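Side-chain contact in putative 6-pyruvoyl tetrahydrobiopterin synthase (Caenorhabditis elegans, PDB 2G64), which probably converts 7,8-dihydroneopterin triphosphate into 6-pyruvoyl tetrahydropterin with release of triphosphate, an early step in making tetrahydrobiopterin: residues A[100-105]-A[133-138]. The protein carries 1 engineered substitution. Residues are numbered along the deposited sequence; the frame is centred on the assembly and turned at random. Where two conformers were deposited one is given.
Sequences TSENVA and NIFTYK
OG of Ser-101 is hydrogen-bonded to OE2 of Glu-129, part of the probable charge relay, while CB of the same serine rests on the ring of Phe-135. Serine suits the place, short enough to bring CB against the ring yet carrying a hydroxyl for Glu-129: CB of Ser-101 makes a CH-pi contact 3.7 Å from the Phe-135 ring centroid, over one face. Asn-133 adds a weak ND2 bond to the other carboxylate oxygen of Glu-129. Glu-102 comes at the CD1-CE1 side, its CD 3.5 Å from CE1 of Phe-135, the carboxylate and ring planes 45° apart. The bend at chi2 (89°) turns the carboxylate in toward that rim, on the same side as Ser-101 CB, and its OE2 accepts from Val-65 N of a neighbouring subunit. The start of helix 101-115 packs here on strand 133-137, the last of this subunit's sheet in the tunnelling fold, which pairs antiparallel with a strand of the neighbouring subunit. A leucine in place of Phe-135 would probably deprive Ser-101 CB of its flat aromatic face and leave a gap beside the Glu-102 carboxylate. Farther along, small Ala-105 sets its CB 4.2 Å from CB of Tyr-137, whose ring packs edge-to-face with Phe-109.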
loop_
_atom_site.group_PDB
_atom_site.type_symbol
_atom_site.label_atom_id
_atom_site.label_comp_id
_atom_site.label_asym_id
_atom_site.label_seq_id
_atom_site.Cartn_x
_atom_site.Cartn_y
_atom_site.Cartn_z
ATOM N N THR A 100 -10.297 13.459 19.251
ATOM C CA THR A 100 -10.595 13.259 17.815
ATOM C C THR A 100 -9.287 13.354 17.070
ATOM O O THR A 100 -8.352 13.990 17.539
ATOM C CB THR A 100 -11.508 14.369 17.240
ATOM O OG1 THR A 100 -10.951 15.659 17.557
ATOM C CG2 THR A 100 -12.899 14.258 17.807
ATOM N N SER A 101 -9.213 12.770 15.875
ATOM C CA SER A 101 -7.946 12.823 15.146
ATOM C C SER A 101 -7.564 14.249 14.707
ATOM O O SER A 101 -6.388 14.562 14.574
ATOM C CB SER A 101 -7.962 11.852 13.963
ATOM O OG SER A 101 -8.127 10.525 14.442
ATOM N N GLU A 102 -8.557 15.110 14.516
ATOM C CA GLU A 102 -8.306 16.557 14.315
ATOM C C GLU A 102 -7.448 17.078 15.459
ATOM O O GLU A 102 -6.416 17.728 15.250
ATOM C CB GLU A 102 -9.641 17.338 14.281
ATOM C CG GLU A 102 -10.504 17.113 13.024
ATOM C CD GLU A 102 -11.482 15.946 13.149
ATOM O OE1 GLU A 102 -11.221 14.974 13.917
ATOM O OE2 GLU A 102 -12.504 15.995 12.439
ATOM N N ASN A 103 -7.863 16.783 16.686
ATOM C CA ASN A 103 -7.144 17.303 17.860
ATOM C C ASN A 103 -5.822 16.592 18.127
ATOM O O ASN A 103 -4.886 17.185 18.687
ATOM C CB ASN A 103 -8.047 17.314 19.111
ATOM C CG ASN A 103 -9.020 18.479 19.120
ATOM O OD1 ASN A 103 -8.653 19.619 18.781
ATOM N ND2 ASN A 103 -10.286 18.199 19.468
ATOM N N VAL A 104 -5.723 15.341 17.688
ATOM C CA VAL A 104 -4.449 14.614 17.752
ATOM C C VAL A 104 -3.450 15.270 16.797
ATOM O O VAL A 104 -2.294 15.462 17.133
ATOM C CB VAL A 104 -4.626 13.103 17.415
ATOM C CG1 VAL A 104 -3.266 12.382 17.386
ATOM C CG2 VAL A 104 -5.565 12.425 18.465
ATOM N N ALA A 105 -3.911 15.637 15.602
ATOM C CA ALA A 105 -3.006 16.264 14.634
ATOM C C ALA A 105 -2.444 17.566 15.219
ATOM O O ALA A 105 -1.250 17.869 15.096
ATOM C CB ALA A 105 -3.748 16.522 13.344
ATOM N N ASN A 133 -9.208 7.441 6.742
ATOM C CA ASN A 133 -9.585 8.676 7.453
ATOM C C ASN A 133 -8.301 9.446 7.764
ATOM O O ASN A 133 -7.522 9.028 8.630
ATOM C CB ASN A 133 -10.284 8.357 8.786
ATOM C CG ASN A 133 -11.625 7.657 8.609
ATOM O OD1 ASN A 133 -12.398 7.995 7.723
ATOM N ND2 ASN A 133 -11.916 6.698 9.481
ATOM N N ILE A 134 -8.085 10.552 7.051
ATOM C CA ILE A 134 -6.801 11.256 7.049
ATOM C C ILE A 134 -6.999 12.721 7.456
ATOM O O ILE A 134 -7.869 13.398 6.908
ATOM C CB ILE A 134 -6.170 11.206 5.636
ATOM C CG1 ILE A 134 -5.925 9.754 5.204
ATOM C CG2 ILE A 134 -4.865 11.997 5.589
ATOM C CD1 ILE A 134 -7.015 9.163 4.313
ATOM N N PHE A 135 -6.166 13.206 8.380
ATOM C CA PHE A 135 -6.266 14.595 8.885
ATOM C C PHE A 135 -4.950 15.350 8.771
ATOM O O PHE A 135 -3.872 14.769 8.996
ATOM C CB PHE A 135 -6.712 14.567 10.346
ATOM C CG PHE A 135 -7.972 13.779 10.540
ATOM C CD1 PHE A 135 -9.195 14.422 10.614
ATOM C CD2 PHE A 135 -7.933 12.383 10.575
ATOM C CE1 PHE A 135 -10.385 13.696 10.742
ATOM C CE2 PHE A 135 -9.129 11.646 10.699
ATOM C CZ PHE A 135 -10.346 12.313 10.785
ATOM N N THR A 136 -5.026 16.648 8.451
ATOM C CA THR A 136 -3.797 17.431 8.377
ATOM C C THR A 136 -3.967 18.767 9.061
ATOM O O THR A 136 -5.088 19.290 9.191
ATOM C CB THR A 136 -3.290 17.643 6.937
ATOM O OG1 THR A 136 -4.005 18.715 6.309
ATOM C CG2 THR A 136 -3.384 16.327 6.099
ATOM N N TYR A 137 -2.846 19.310 9.484
ATOM C CA TYR A 137 -2.852 20.561 10.243
ATOM C C TYR A 137 -1.557 21.286 9.916
ATOM O O TYR A 137 -0.493 20.657 9.854
ATOM C CB TYR A 137 -2.937 20.280 11.734
ATOM C CG TYR A 137 -2.932 21.531 12.583
ATOM C CD1 TYR A 137 -3.893 22.515 12.405
ATOM C CD2 TYR A 137 -1.951 21.722 13.560
ATOM C CE1 TYR A 137 -3.879 23.679 13.197
ATOM C CE2 TYR A 137 -1.931 22.854 14.343
ATOM C CZ TYR A 137 -2.906 23.820 14.165
ATOM O OH TYR A 137 -2.894 24.936 14.953
ATOM N N LYS A 138 -1.668 22.592 9.668
ATOM C CA LYS A 138 -0.506 23.423 9.329
ATOM C C LYS A 138 -0.198 24.530 10.337
ATOM O O LYS A 138 0.637 25.413 10.081
ATOM C CB LYS A 138 -0.653 24.044 7.938
ATOM C CG LYS A 138 -0.572 23.053 6.785
ATOM C CD LYS A 138 -0.956 23.773 5.488
ATOM C CE LYS A 138 -0.607 22.972 4.266
ATOM N NZ LYS A 138 -0.592 23.863 3.045
#